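Local coordinates for FtsZ-like protein of unknown function (Nostoc punctiforme, PDB 3C8L) that is of unknown function but is described as FtsZ-like, belongs to the Lin0512 family and assembles with three further copies of itself, at residues I8-M13 against V115-E120; I15-Q20 against D106-A111; E21-A26 against E66-E71; M54-Q59 against A75-G80; Q59-Y64 against T85-G90. All coordinates share one frame; numbering follows the deposited sequence. Where two conformers were deposited one is given.

Contacts 1 and 2 join the same two strands, 4-16 and 107-120, at opposite ends. Contact 1 is buried, its side chains mostly apolar apart from Thr-116 and the carboxylate of Glu-10, whereas contact 2 runs out into a polar turn at the partly exposed end. Contacts 4 and 5 both use strand 55-62. The first packs a crossover loop on it through hydrocarbon in the core, and the second pairs it in parallel with strand 81-94, with polar side chains on one face and valines on the other. Contact 3 is layered over the sheet and joins the start of helix 22-34 to the loop before helix 70-74, apolar where it faces the sheet and charged at the surface.

Contact 1. Residues I8-M13 against V115-E120; sequences IIEMGM and VTVLIE. With IMD (imidazole), chain F.
Ile-8, Ile-9 and Glu-10 pair with Val-117, Thr-116 and Val-115 in an antiparallel beta ladder between strands 4-16 and 107-120, the first and last strands along the chain, neighbours in its mixed sheet. The axes of the two short strands approach to 4.7 Å, with N-to-C directions 166° apart. Backbone bonds set the register. Glu-10 and Val-115 form a hydrogen-bonded pair with two matched links, each 2.8 Å, Glu-10 N to Val-115 O and Val-115 N to Glu-10 O. At the other hydrogen-bonded pair, Val-117 N reaches Ile-8 O at 2.9 Å, while the return bond from Ile-8 N to Val-117 O is weak. Between them, the non-hydrogen-bonded pair Ile-9 and Thr-116 brings Ile-9 CA to 3.4 Å from Val-115 O, a CA-H...O contact.

Side-chain packing divides between the two faces. Ile-9 and Thr-116 run side by side, Ile-9 CG1 lying 3.7 Å from Thr-116 OG1. On the face of Glu-10, Val-115 and Val-117, the CG2 branch of Ile-8, in one of two modelled conformers, leans on Val-117 CB at 3.7 Å. Ile-9 and Glu-10 also pair with a strand of the second subunit, and the sheet thus continues across that interface.

The polar end of the contact belongs to Glu-10. Its OE1 accepts from Asn-37 ND2, and its OE2 takes a nearly straight hydrogen bond from N1 of an imidazole, probably from the crystallisation liquor, with C5 of that ring 4.0 Å from Val-117 CG2.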
# COMPACT_ATOMS: atom_id res chain seq x y z
N ILE A 8 -2.26 -3.12 -18.66
CA ILE A 8 -2.10 -2.52 -17.32
C ILE A 8 -0.94 -3.17 -16.64
O ILE A 8 -0.63 -4.33 -16.89
CB ILE A 8 -3.38 -2.67 -16.41
CG1 ILE A 8 -3.23 -1.93 -15.06
CG2 ILE A 8 -3.71 -4.15 -16.17
CD1 ILE A 8 -4.44 -1.97 -14.15
N ILE A 9 -0.27 -2.40 -15.78
CA ILE A 9 0.88 -2.85 -14.98
C ILE A 9 0.55 -2.52 -13.53
O ILE A 9 0.25 -1.37 -13.20
CB ILE A 9 2.21 -2.19 -15.42
CG1 ILE A 9 2.46 -2.35 -16.93
CG2 ILE A 9 3.36 -2.74 -14.61
CD1 ILE A 9 3.61 -1.51 -17.45
N GLU A 10 0.55 -3.53 -12.66
CA GLU A 10 0.23 -3.41 -11.24
C GLU A 10 1.49 -3.72 -10.46
O GLU A 10 2.07 -4.80 -10.62
CB GLU A 10 -0.86 -4.43 -10.90
CG GLU A 10 -2.11 -4.26 -11.69
CD GLU A 10 -3.05 -5.43 -11.48
OE1 GLU A 10 -3.79 -5.45 -10.48
OE2 GLU A 10 -3.02 -6.34 -12.34
N MSE A 11 1.91 -2.81 -9.59
CA MSE A 11 3.16 -2.95 -8.86
C MSE A 11 2.94 -3.08 -7.36
O MSE A 11 2.04 -2.48 -6.77
CB MSE A 11 4.08 -1.77 -9.21
CG MSE A 11 4.61 -1.90 -10.67
SE MSE A 11 5.18 -0.27 -11.52
CE MSE A 11 3.39 0.50 -11.86
N GLY A 12 3.81 -3.85 -6.72
CA GLY A 12 3.71 -4.12 -5.30
C GLY A 12 5.03 -4.48 -4.67
O GLY A 12 5.98 -4.87 -5.37
N MSE A 13 5.07 -4.39 -3.34
CA MSE A 13 6.25 -4.70 -2.54
C MSE A 13 5.89 -5.80 -1.53
O MSE A 13 4.79 -5.77 -0.97
CB MSE A 13 6.70 -3.44 -1.76
CG MSE A 13 7.92 -3.63 -0.87
SE MSE A 13 8.47 -2.04 0.06
CE MSE A 13 6.99 -1.81 1.04
N VAL A 115 3.19 -6.82 -12.17
CA VAL A 115 2.28 -7.77 -12.77
C VAL A 115 1.65 -7.05 -13.96
O VAL A 115 0.93 -6.07 -13.80
CB VAL A 115 1.18 -8.22 -11.75
CG1 VAL A 115 0.16 -9.13 -12.43
CG2 VAL A 115 1.82 -8.89 -10.52
N THR A 116 1.94 -7.56 -15.16
CA THR A 116 1.45 -6.93 -16.38
C THR A 116 0.41 -7.81 -17.05
O THR A 116 0.64 -9.02 -17.25
CB THR A 116 2.60 -6.69 -17.37
OG1 THR A 116 3.59 -5.85 -16.75
CG2 THR A 116 2.08 -5.97 -18.61
N VAL A 117 -0.74 -7.22 -17.39
CA VAL A 117 -1.78 -7.91 -18.12
C VAL A 117 -1.59 -7.48 -19.58
O VAL A 117 -1.50 -6.27 -19.88
CB VAL A 117 -3.17 -7.53 -17.66
CG1 VAL A 117 -4.21 -8.13 -18.61
CG2 VAL A 117 -3.37 -7.98 -16.21
N LEU A 118 -1.50 -8.46 -20.48
CA LEU A 118 -1.31 -8.23 -21.90
C LEU A 118 -2.36 -8.96 -22.73
O LEU A 118 -3.01 -9.88 -22.24
CB LEU A 118 0.06 -8.69 -22.39
CG LEU A 118 1.24 -8.14 -21.58
CD1 LEU A 118 1.68 -9.13 -20.51
CD2 LEU A 118 2.42 -7.79 -22.46
N ILE A 119 -2.49 -8.51 -23.97
CA ILE A 119 -3.39 -9.12 -24.94
C ILE A 119 -2.55 -9.43 -26.18
O ILE A 119 -1.66 -8.67 -26.54
CB ILE A 119 -4.59 -8.19 -25.27
CG1 ILE A 119 -5.55 -8.18 -24.08
CG2 ILE A 119 -5.38 -8.68 -26.48
N GLU A 120 -2.81 -10.57 -26.81
CA GLU A 120 -2.06 -10.88 -28.02
C GLU A 120 -2.46 -9.92 -29.13
O GLU A 120 -3.63 -9.53 -29.24
CB GLU A 120 -2.30 -12.30 -28.55
CG GLU A 120 -1.64 -13.29 -27.72
CD GLU A 120 -1.65 -14.68 -28.28
OE1 GLU A 120 -2.34 -14.96 -29.31
OE2 GLU A 120 -0.96 -15.49 -27.64
N1 IMD F . -4.18 -8.57 -12.01
C2 IMD F . -5.13 -8.80 -11.13
N3 IMD F . -5.45 -10.12 -11.19
C4 IMD F . -4.68 -10.69 -12.11
C5 IMD F . -3.87 -9.72 -12.65

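Contact 2. Residues I15-Q20 against D106-A111; sequences IDQHGQ and DEMLIA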
# COMPACT_ATOMS: atom_id res chain seq x y z
N ILE A 15 7.76 -8.31 1.75
CA ILE A 15 8.86 -8.38 2.68
C ILE A 15 8.91 -9.66 3.48
O ILE A 15 7.89 -10.07 4.02
CB ILE A 15 8.76 -7.18 3.69
CG1 ILE A 15 8.58 -5.84 2.95
CG2 ILE A 15 9.99 -7.15 4.62
CD1 ILE A 15 8.29 -4.64 3.85
N ASP A 16 10.09 -10.26 3.50
CA ASP A 16 10.41 -11.42 4.34
C ASP A 16 11.16 -10.83 5.53
O ASP A 16 12.34 -10.53 5.40
CB ASP A 16 11.34 -12.40 3.60
CG ASP A 16 12.06 -13.37 4.52
OD1 ASP A 16 11.49 -13.71 5.60
OD2 ASP A 16 13.18 -13.82 4.14
N GLN A 17 10.50 -10.65 6.66
CA GLN A 17 11.15 -10.02 7.82
C GLN A 17 12.10 -10.94 8.57
O GLN A 17 13.00 -10.47 9.24
CB GLN A 17 10.11 -9.45 8.79
CG GLN A 17 9.24 -8.38 8.16
CD GLN A 17 8.50 -7.51 9.16
OE1 GLN A 17 8.80 -7.49 10.35
NE2 GLN A 17 7.54 -6.73 8.66
N HIS A 18 11.94 -12.24 8.44
CA HIS A 18 12.82 -13.16 9.20
C HIS A 18 14.14 -13.49 8.53
O HIS A 18 15.12 -13.81 9.23
CB HIS A 18 12.09 -14.41 9.59
CG HIS A 18 10.82 -14.13 10.32
ND1 HIS A 18 10.74 -13.22 11.34
CD2 HIS A 18 9.59 -14.70 10.21
CE1 HIS A 18 9.50 -13.19 11.80
NE2 HIS A 18 8.79 -14.09 11.15
N GLY A 19 14.18 -13.41 7.21
CA GLY A 19 15.39 -13.69 6.44
C GLY A 19 15.38 -15.09 5.87
O GLY A 19 14.63 -15.96 6.31
N GLN A 20 16.25 -15.29 4.88
CA GLN A 20 16.43 -16.57 4.20
C GLN A 20 15.28 -17.01 3.30
O GLN A 20 15.33 -18.12 2.76
CB GLN A 20 16.74 -17.70 5.21
CG GLN A 20 17.92 -17.42 6.11
CD GLN A 20 18.24 -18.59 7.01
OE1 GLN A 20 17.41 -19.48 7.26
NE2 GLN A 20 19.48 -18.60 7.52
N ASP A 106 20.36 -12.15 9.99
CA ASP A 106 20.43 -10.69 10.16
C ASP A 106 19.93 -9.89 8.97
O ASP A 106 20.34 -8.74 8.76
CB ASP A 106 21.89 -10.25 10.46
CG ASP A 106 22.45 -10.77 11.78
OD1 ASP A 106 21.74 -11.38 12.60
OD2 ASP A 106 23.67 -10.51 12.01
N GLU A 107 19.02 -10.47 8.19
CA GLU A 107 18.51 -9.76 7.04
C GLU A 107 17.00 -9.79 6.84
O GLU A 107 16.33 -10.76 7.21
CB GLU A 107 19.11 -10.40 5.77
CG GLU A 107 20.63 -10.34 5.66
CD GLU A 107 21.19 -10.96 4.41
OE1 GLU A 107 20.48 -11.63 3.68
OE2 GLU A 107 22.42 -10.78 4.17
N MSE A 108 16.46 -8.67 6.41
CA MSE A 108 15.05 -8.59 6.00
C MSE A 108 15.19 -8.41 4.50
O MSE A 108 15.97 -7.56 4.05
CB MSE A 108 14.22 -7.44 6.57
CG MSE A 108 13.92 -7.52 8.03
SE MSE A 108 12.44 -6.36 8.48
CE MSE A 108 13.41 -4.76 8.47
N LEU A 109 14.42 -9.18 3.74
CA LEU A 109 14.46 -9.14 2.29
C LEU A 109 13.21 -8.49 1.72
O LEU A 109 12.08 -8.89 2.06
CB LEU A 109 14.59 -10.56 1.72
CG LEU A 109 15.71 -11.42 2.35
CD1 LEU A 109 15.74 -12.81 1.67
CD2 LEU A 109 17.07 -10.75 2.24
N ILE A 110 13.42 -7.53 0.83
CA ILE A 110 12.34 -6.80 0.21
C ILE A 110 12.33 -7.04 -1.30
O ILE A 110 13.34 -6.85 -1.98
CB ILE A 110 12.42 -5.28 0.52
CG1 ILE A 110 12.50 -5.04 2.03
CG2 ILE A 110 11.23 -4.60 -0.12
CD1 ILE A 110 12.73 -3.60 2.40
N ALA A 111 11.19 -7.53 -1.81
CA ALA A 111 10.97 -7.77 -3.21
C ALA A 111 9.99 -6.77 -3.79
O ALA A 111 9.12 -6.27 -3.08
CB ALA A 111 10.34 -9.20 -3.43
O HOH W 1 18.64 -13.77 3.95
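Asp-16 and Leu-109 exchange two backbone hydrogen bonds, Asp-16 N to Leu-109 O at 2.8 Å and Leu-109 N to Asp-16 O at 3.0 Å, the last hydrogen-bonded pair of the antiparallel ladder between strands 4-16 and 107-120. Beyond it strand 4-16 gives way to a turn lying against 107-108. Asp-16 holds that turn as an Asx motif: its CG trans to the backbone N (chi1 161°), it offers OD1 to Gly-19 N at 3.1 Å, met from above the carboxylate plane, and more weakly to His-18 N. Its OD2 accepts from Glu-21 N, just before helix 22-34. Water 1 spans the outer end, accepting from Gln-20 N and donating to Glu-107 OE1, which also bonds Tyr-64 OH.

Packing flanks these links. The CD1 methyl of Leu-109 lies 3.7 Å from Asp-16 OD2, and Ile-15 CG1 runs beside Ile-110 CG1 at 4.1 Å. On the side of Ile-15 and Ile-110, selenomethionine Met-108, in one of two conformers, lays SE beside Gln-17 CG, while Gln-17 NE2 bonds Asn-37 O of the fourth subunit.

With both carboxylate oxygens of Asp-16 engaged by backbone N-H groups, one side chain ties the strand's end, the turn and the following helix together.

Contact 3. Residues E21-A26 against E66-E71; sequences EPTIAA and EQVREE
The guanidinium of Arg-69 meets Thr-23 over one face and Glu-21 at its edge. Thr-23 OG1 stands 3.6 Å above the plane, over its centre, with Thr-23 CG2 also nearby, 3.6 Å from Arg-69 NH2. Near the guanidinium plane, Glu-21 OE1 uses its syn lone pair to accept from Arg-69 NH1 at 3.0 Å, the main bond of a salt bridge, and takes a second, weak bond from Arg-69 NH2. The carboxylate plane is turned 64° from the guanidinium, so this is a grip on a single oxygen and not a flat, two-pronged pairing. Bends in both chains bring the charges together: Glu-21 folds at chi2 (-70°) and Arg-69 at chi3. Arg-69 NH2 has a second acidic partner in Glu-72, in the first turn of the following helix.

Both segments run into helices, Glu-21 at the N-cap position of helix 22-34 and Arg-69 at that of helix 70-74, the helix of the beta-alpha-beta crossover from strand 55-62 to strand 81-94. Thr-23 bonds the backbone as well as covering the guanidinium: its OG1 accepts from Arg-69 N at 2.9 Å. Water 2 accepts from Thr-23 N and lies 2.7 Å from Glu-21 OE1, to which it can donate.

At the outer side, Pro-22 CG packs on Gln-67 CB at 3.6 Å. Toward the sheet the contact is hydrocarbon, with Pro-22 CB 4.0 Å from Val-68 CG2. The other branch of Val-68, CG1, lies near Ala-26 CB, and Val-62 of strand 55-62 lies beneath both Pro-22 and Val-68.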
# COMPACT_ATOMS: atom_id res chain seq x y z
N GLU A 21 14.22 -16.20 3.11
CA GLU A 21 13.12 -16.63 2.23
C GLU A 21 12.70 -15.61 1.16
O GLU A 21 11.62 -15.02 1.24
CB GLU A 21 11.90 -17.11 3.02
CG GLU A 21 12.09 -18.48 3.72
CD GLU A 21 12.16 -19.68 2.78
OE1 GLU A 21 11.78 -19.56 1.60
OE2 GLU A 21 12.55 -20.78 3.25
N PRO A 22 13.54 -15.40 0.15
CA PRO A 22 13.14 -14.51 -0.93
C PRO A 22 11.84 -14.95 -1.61
O PRO A 22 11.13 -14.11 -2.14
CB PRO A 22 14.35 -14.53 -1.88
CG PRO A 22 15.19 -15.63 -1.44
CD PRO A 22 14.89 -15.96 -0.05
N THR A 23 11.53 -16.24 -1.62
CA THR A 23 10.26 -16.68 -2.17
C THR A 23 9.06 -16.01 -1.47
O THR A 23 8.09 -15.63 -2.13
CB THR A 23 10.08 -18.22 -2.05
OG1 THR A 23 11.12 -18.87 -2.79
CG2 THR A 23 8.75 -18.66 -2.66
N ILE A 24 9.12 -15.89 -0.15
CA ILE A 24 8.07 -15.26 0.66
C ILE A 24 7.94 -13.79 0.29
O ILE A 24 6.84 -13.27 0.10
CB ILE A 24 8.39 -15.44 2.17
CG1 ILE A 24 8.23 -16.92 2.57
CG2 ILE A 24 7.49 -14.57 3.03
CD1 ILE A 24 8.51 -17.22 4.01
N ALA A 25 9.07 -13.10 0.20
CA ALA A 25 9.05 -11.69 -0.18
C ALA A 25 8.41 -11.54 -1.58
O ALA A 25 7.55 -10.68 -1.80
CB ALA A 25 10.46 -11.12 -0.16
N ALA A 26 8.82 -12.41 -2.51
CA ALA A 26 8.30 -12.36 -3.87
C ALA A 26 6.79 -12.65 -3.95
O ALA A 26 6.06 -11.96 -4.64
CB ALA A 26 9.06 -13.31 -4.77
N GLU A 66 17.99 -16.27 -7.28
CA GLU A 66 18.17 -17.69 -7.57
C GLU A 66 17.50 -18.63 -6.56
O GLU A 66 17.37 -19.82 -6.84
CB GLU A 66 19.68 -18.05 -7.66
CG GLU A 66 20.50 -17.92 -6.37
CD GLU A 66 20.89 -16.52 -5.90
OE1 GLU A 66 20.59 -15.53 -6.61
OE2 GLU A 66 21.50 -16.40 -4.81
N GLN A 67 17.08 -18.10 -5.41
CA GLN A 67 16.41 -18.88 -4.37
C GLN A 67 14.89 -18.79 -4.45
O GLN A 67 14.21 -19.41 -3.64
CB GLN A 67 16.86 -18.42 -2.98
CG GLN A 67 18.32 -18.74 -2.65
CD GLN A 67 18.74 -18.25 -1.29
OE1 GLN A 67 17.91 -18.09 -0.37
NE2 GLN A 67 20.03 -17.95 -1.14
N VAL A 68 14.35 -18.04 -5.42
CA VAL A 68 12.90 -17.92 -5.54
C VAL A 68 12.30 -19.15 -6.22
O VAL A 68 12.72 -19.56 -7.29
CB VAL A 68 12.54 -16.64 -6.31
CG1 VAL A 68 11.02 -16.59 -6.59
CG2 VAL A 68 12.94 -15.41 -5.51
N ARG A 69 11.30 -19.72 -5.55
CA ARG A 69 10.56 -20.89 -6.06
C ARG A 69 9.41 -20.38 -6.94
O ARG A 69 8.40 -19.85 -6.44
CB ARG A 69 10.04 -21.72 -4.89
CG ARG A 69 11.17 -22.23 -3.99
CD ARG A 69 10.67 -23.12 -2.88
NE ARG A 69 9.82 -22.42 -1.93
CZ ARG A 69 10.22 -21.76 -0.85
NH1 ARG A 69 11.49 -21.69 -0.52
NH2 ARG A 69 9.33 -21.14 -0.07
N GLU A 70 9.59 -20.51 -8.25
CA GLU A 70 8.66 -19.94 -9.22
C GLU A 70 7.23 -20.36 -9.11
O GLU A 70 6.32 -19.54 -9.21
CB GLU A 70 9.16 -20.22 -10.64
CG GLU A 70 8.15 -19.93 -11.76
CD GLU A 70 8.77 -19.96 -13.16
OE1 GLU A 70 10.00 -19.70 -13.29
OE2 GLU A 70 8.00 -20.22 -14.12
N GLU A 71 7.01 -21.65 -8.92
CA GLU A 71 5.65 -22.18 -8.88
C GLU A 71 4.82 -21.62 -7.73
O GLU A 71 3.63 -21.38 -7.88
CB GLU A 71 5.69 -23.72 -8.85
CG GLU A 71 6.35 -24.38 -10.10
CD GLU A 71 7.88 -24.27 -10.20
OE1 GLU A 71 8.57 -23.90 -9.20
OE2 GLU A 71 8.42 -24.60 -11.29
O HOH W 2 12.93 -18.65 -0.68

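Contact 4. Residues M54-Q59 against A75-G80; sequences MIIEVQ and AVLPFG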
# COMPACT_ATOMS: atom_id res chain seq x y z
N MSE A 54 -6.40 -14.38 -20.06
CA MSE A 54 -5.48 -13.27 -20.12
C MSE A 54 -4.05 -13.69 -19.92
O MSE A 54 -3.77 -14.61 -19.16
CB MSE A 54 -5.82 -12.15 -19.14
CG MSE A 54 -7.16 -11.52 -19.38
SE MSE A 54 -7.27 -9.84 -18.51
CE MSE A 54 -6.69 -10.46 -16.72
N ILE A 55 -3.16 -12.98 -20.58
CA ILE A 55 -1.74 -13.21 -20.49
C ILE A 55 -1.27 -12.35 -19.33
O ILE A 55 -1.53 -11.12 -19.31
CB ILE A 55 -1.01 -12.76 -21.78
CG1 ILE A 55 -1.47 -13.64 -22.95
CG2 ILE A 55 0.47 -12.86 -21.56
CD1 ILE A 55 -1.04 -13.12 -24.30
N ILE A 56 -0.64 -12.97 -18.35
CA ILE A 56 -0.13 -12.26 -17.19
C ILE A 56 1.36 -12.53 -17.04
O ILE A 56 1.77 -13.66 -16.83
CB ILE A 56 -0.88 -12.63 -15.90
CG1 ILE A 56 -2.40 -12.48 -16.11
CG2 ILE A 56 -0.38 -11.74 -14.75
CD1 ILE A 56 -3.23 -12.87 -14.87
N GLU A 57 2.18 -11.49 -17.14
CA GLU A 57 3.61 -11.60 -16.97
C GLU A 57 3.99 -10.95 -15.65
O GLU A 57 3.61 -9.80 -15.38
CB GLU A 57 4.36 -10.89 -18.10
CG GLU A 57 4.21 -11.47 -19.47
CD GLU A 57 4.95 -10.58 -20.52
OE1 GLU A 57 5.64 -9.60 -20.13
OE2 GLU A 57 4.78 -10.86 -21.67
N VAL A 58 4.81 -11.65 -14.87
CA VAL A 58 5.25 -11.17 -13.58
C VAL A 58 6.75 -10.95 -13.62
O VAL A 58 7.49 -11.84 -14.05
CB VAL A 58 4.91 -12.16 -12.45
CG1 VAL A 58 5.34 -11.62 -11.09
CG2 VAL A 58 3.42 -12.47 -12.45
N GLN A 59 7.19 -9.75 -13.21
CA GLN A 59 8.60 -9.39 -13.13
C GLN A 59 8.90 -9.12 -11.66
O GLN A 59 8.28 -8.21 -11.07
CB GLN A 59 8.87 -8.12 -13.95
CG GLN A 59 10.32 -7.67 -13.92
CD GLN A 59 10.55 -6.25 -14.46
OE1 GLN A 59 9.62 -5.58 -14.90
NE2 GLN A 59 11.80 -5.81 -14.43
N ALA A 75 1.46 -19.14 -8.23
CA ALA A 75 0.21 -19.60 -7.66
C ALA A 75 -0.53 -18.46 -6.93
O ALA A 75 -1.71 -18.59 -6.63
CB ALA A 75 0.43 -20.80 -6.73
N VAL A 76 0.13 -17.35 -6.62
CA VAL A 76 -0.57 -16.21 -6.02
C VAL A 76 -1.60 -15.64 -7.02
O VAL A 76 -2.63 -15.11 -6.61
CB VAL A 76 0.45 -15.11 -5.61
CG1 VAL A 76 -0.24 -13.82 -5.12
CG2 VAL A 76 1.39 -15.67 -4.53
N LEU A 77 -1.30 -15.72 -8.33
CA LEU A 77 -2.24 -15.21 -9.31
C LEU A 77 -3.42 -16.16 -9.41
O LEU A 77 -3.23 -17.39 -9.55
CB LEU A 77 -1.58 -15.06 -10.67
CG LEU A 77 -0.42 -14.08 -10.81
CD1 LEU A 77 0.25 -14.25 -12.16
CD2 LEU A 77 -0.86 -12.63 -10.59
N PRO A 78 -4.64 -15.61 -9.35
CA PRO A 78 -5.84 -16.41 -9.37
C PRO A 78 -6.23 -17.07 -10.70
O PRO A 78 -6.99 -18.01 -10.69
CB PRO A 78 -6.93 -15.39 -8.94
CG PRO A 78 -6.41 -14.08 -9.35
CD PRO A 78 -4.95 -14.17 -9.14
N PHE A 79 -5.67 -16.63 -11.80
CA PHE A 79 -6.02 -17.15 -13.10
C PHE A 79 -5.03 -16.59 -14.09
O PHE A 79 -4.14 -15.79 -13.74
CB PHE A 79 -7.43 -16.69 -13.49
CG PHE A 79 -7.65 -15.22 -13.32
CD1 PHE A 79 -7.05 -14.29 -14.15
CD2 PHE A 79 -8.48 -14.76 -12.29
CE1 PHE A 79 -7.25 -12.92 -13.94
CE2 PHE A 79 -8.70 -13.42 -12.11
CZ PHE A 79 -8.08 -12.50 -12.91
N GLY A 80 -5.17 -17.06 -15.33
CA GLY A 80 -4.40 -16.56 -16.46
C GLY A 80 -3.30 -17.47 -16.97
O GLY A 80 -2.98 -18.50 -16.38
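Ile-56 and Val-58 point from strand 55-62 onto Leu-77, in the loop that leads from helix 70-74 to strand 81-94 and so completes a beta-alpha-beta unit. Leu-77 runs past both of them in the opposite sense, and its CD1 methyl reaches the two residues together, 3.7 Å from Ile-56 CG2 and 3.6 Å from Val-58 CG2. One methyl thus touches two side chains that are two residues apart and on the same face of the strand. Val-30 of helix 22-34 also packs on Val-58 and Leu-77, making this part of the core beneath the helix.

Phe-79 meets the strand at a different angle. Its CG lies between the backbone N and the carbonyl carbon (chi1 50°), and the side chain stands at about a right angle to Ile-56, whose CD1 is 4.1 Å from Phe-79 CE1. Selenomethionine Met-54, bent at chi3, comes in near the ring plane: in one of its two modelled conformers, CE touches the edge at Phe-79 CE1, 3.8 Å away. Leu-101 of the fourth subunit also packs on Phe-79.

Gly-80 passes close to the strand, and its CA lies 3.4 Å from Met-54 O. One residue earlier in the loop, the backbone meets a side chain, with Ile-56 CD1 only 3.3 Å from Phe-79 O.

Contact 5. Residues Q59-Y64 against T85-G90; sequences QVAVPY and TVESGG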
# COMPACT_ATOMS: atom_id res chain seq x y z
N GLN A 59 7.19 -9.75 -13.21
CA GLN A 59 8.60 -9.39 -13.13
C GLN A 59 8.90 -9.12 -11.66
O GLN A 59 8.28 -8.21 -11.07
CB GLN A 59 8.87 -8.12 -13.95
CG GLN A 59 10.32 -7.67 -13.92
CD GLN A 59 10.55 -6.25 -14.46
OE1 GLN A 59 9.62 -5.58 -14.90
NE2 GLN A 59 11.80 -5.81 -14.43
N VAL A 60 9.79 -9.93 -11.06
CA VAL A 60 10.20 -9.76 -9.68
C VAL A 60 11.67 -9.40 -9.54
O VAL A 60 12.51 -9.96 -10.26
CB VAL A 60 9.94 -11.06 -8.85
CG1 VAL A 60 10.67 -11.05 -7.50
CG2 VAL A 60 8.43 -11.26 -8.65
N ALA A 61 11.98 -8.44 -8.66
CA ALA A 61 13.35 -8.08 -8.31
C ALA A 61 13.46 -8.28 -6.81
O ALA A 61 12.62 -7.77 -6.04
CB ALA A 61 13.72 -6.70 -8.76
N VAL A 62 14.48 -9.01 -6.37
CA VAL A 62 14.63 -9.34 -4.96
C VAL A 62 16.07 -9.78 -4.72
O VAL A 62 16.75 -10.21 -5.66
CB VAL A 62 13.66 -10.54 -4.62
CG1 VAL A 62 14.05 -11.82 -5.42
CG2 VAL A 62 13.59 -10.87 -3.14
N PRO A 63 16.56 -9.67 -3.46
CA PRO A 63 17.88 -10.25 -3.19
C PRO A 63 17.80 -11.79 -3.30
O PRO A 63 16.75 -12.38 -3.03
CB PRO A 63 18.19 -9.78 -1.77
CG PRO A 63 17.21 -8.71 -1.47
CD PRO A 63 16.04 -8.90 -2.32
N TYR A 64 18.91 -12.40 -3.70
CA TYR A 64 19.02 -13.86 -3.86
C TYR A 64 17.93 -14.38 -4.80
O TYR A 64 17.20 -15.32 -4.46
CB TYR A 64 18.94 -14.54 -2.49
CG TYR A 64 19.82 -13.92 -1.45
CD1 TYR A 64 21.20 -14.08 -1.49
CD2 TYR A 64 19.29 -13.18 -0.41
CE1 TYR A 64 22.01 -13.49 -0.53
CE2 TYR A 64 20.08 -12.60 0.56
CZ TYR A 64 21.44 -12.75 0.49
OH TYR A 64 22.26 -12.20 1.45
N THR A 85 9.66 -13.77 -14.36
CA THR A 85 11.09 -13.52 -14.44
C THR A 85 11.50 -13.06 -13.03
O THR A 85 10.71 -12.40 -12.32
CB THR A 85 11.51 -12.49 -15.48
OG1 THR A 85 11.02 -11.20 -15.13
CG2 THR A 85 11.03 -12.90 -16.87
N VAL A 86 12.69 -13.45 -12.60
CA VAL A 86 13.24 -13.04 -11.32
C VAL A 86 14.63 -12.49 -11.60
O VAL A 86 15.42 -13.11 -12.33
CB VAL A 86 13.31 -14.18 -10.28
CG1 VAL A 86 13.59 -13.63 -8.92
CG2 VAL A 86 11.97 -14.93 -10.22
N GLU A 87 14.95 -11.34 -11.02
CA GLU A 87 16.22 -10.68 -11.19
C GLU A 87 16.68 -10.09 -9.87
O GLU A 87 15.90 -9.93 -8.93
CB GLU A 87 16.10 -9.57 -12.25
CG GLU A 87 15.26 -8.36 -11.80
CD GLU A 87 14.88 -7.45 -12.93
OE1 GLU A 87 15.67 -6.53 -13.24
OE2 GLU A 87 13.87 -7.72 -13.59
N SER A 88 17.97 -9.78 -9.78
CA SER A 88 18.54 -9.18 -8.56
C SER A 88 18.09 -7.71 -8.47
O SER A 88 18.18 -6.96 -9.42
CB SER A 88 20.06 -9.27 -8.56
OG SER A 88 20.58 -8.77 -7.35
N GLY A 89 17.65 -7.32 -7.28
CA GLY A 89 17.12 -5.99 -7.02
C GLY A 89 16.44 -6.00 -5.68
O GLY A 89 16.77 -6.78 -4.79
N GLY A 90 15.42 -5.16 -5.54
CA GLY A 90 14.78 -5.05 -4.26
C GLY A 90 15.75 -4.43 -3.26
O GLY A 90 16.51 -3.49 -3.60
O HOH W 3 12.58 -10.08 -13.18
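Glu-87 reaches back along strand 55-62 to the side chain of Gln-59. Its CB is near Val-60 O, and because CG is placed between the backbone N and the carbonyl carbon (chi1 70°), that next carbon lies 3.5 Å from Val-60 O and 3.8 Å from Ala-61 CB. The chain then extends to CD, and OE2 accepts an almost straight hydrogen bond from Gln-59 NE2 at 2.9 Å. The donor lies 39° out of the carboxylate plane, although OE2 is within the amide plane of Gln-59. Water 3 donates to the same oxygen at 2.7 Å, donates also to Val-60 O and accepts from Thr-85 OG1. OE1 bonds a glycerol, probably from the crystallisation liquor.

Beneath this chain the two strands of the beta-alpha-beta unit pair in parallel. Val-60 N bonds Thr-85 O and Val-60 O receives Glu-87 N, both at 2.9 Å, and Val-62 N follows to Glu-87 O. On the opposite face of the sheet Val-86 CG1 touches both Val-60 CG1 and Val-62 CG1, the latter 4.0 Å away. Farther on, Gly-89 CA passes 3.9 Å from Ala-61 CB.

Gln-59 NE2 donates also to Ile-92 O of the third subunit, consistent with the carboxylate of Glu-87 helping to orient an amide that bonds to both chains, while Val-60 and Val-62 on the other face pack on helix 22-34, and Val-86 on Pro-65 and Val-68.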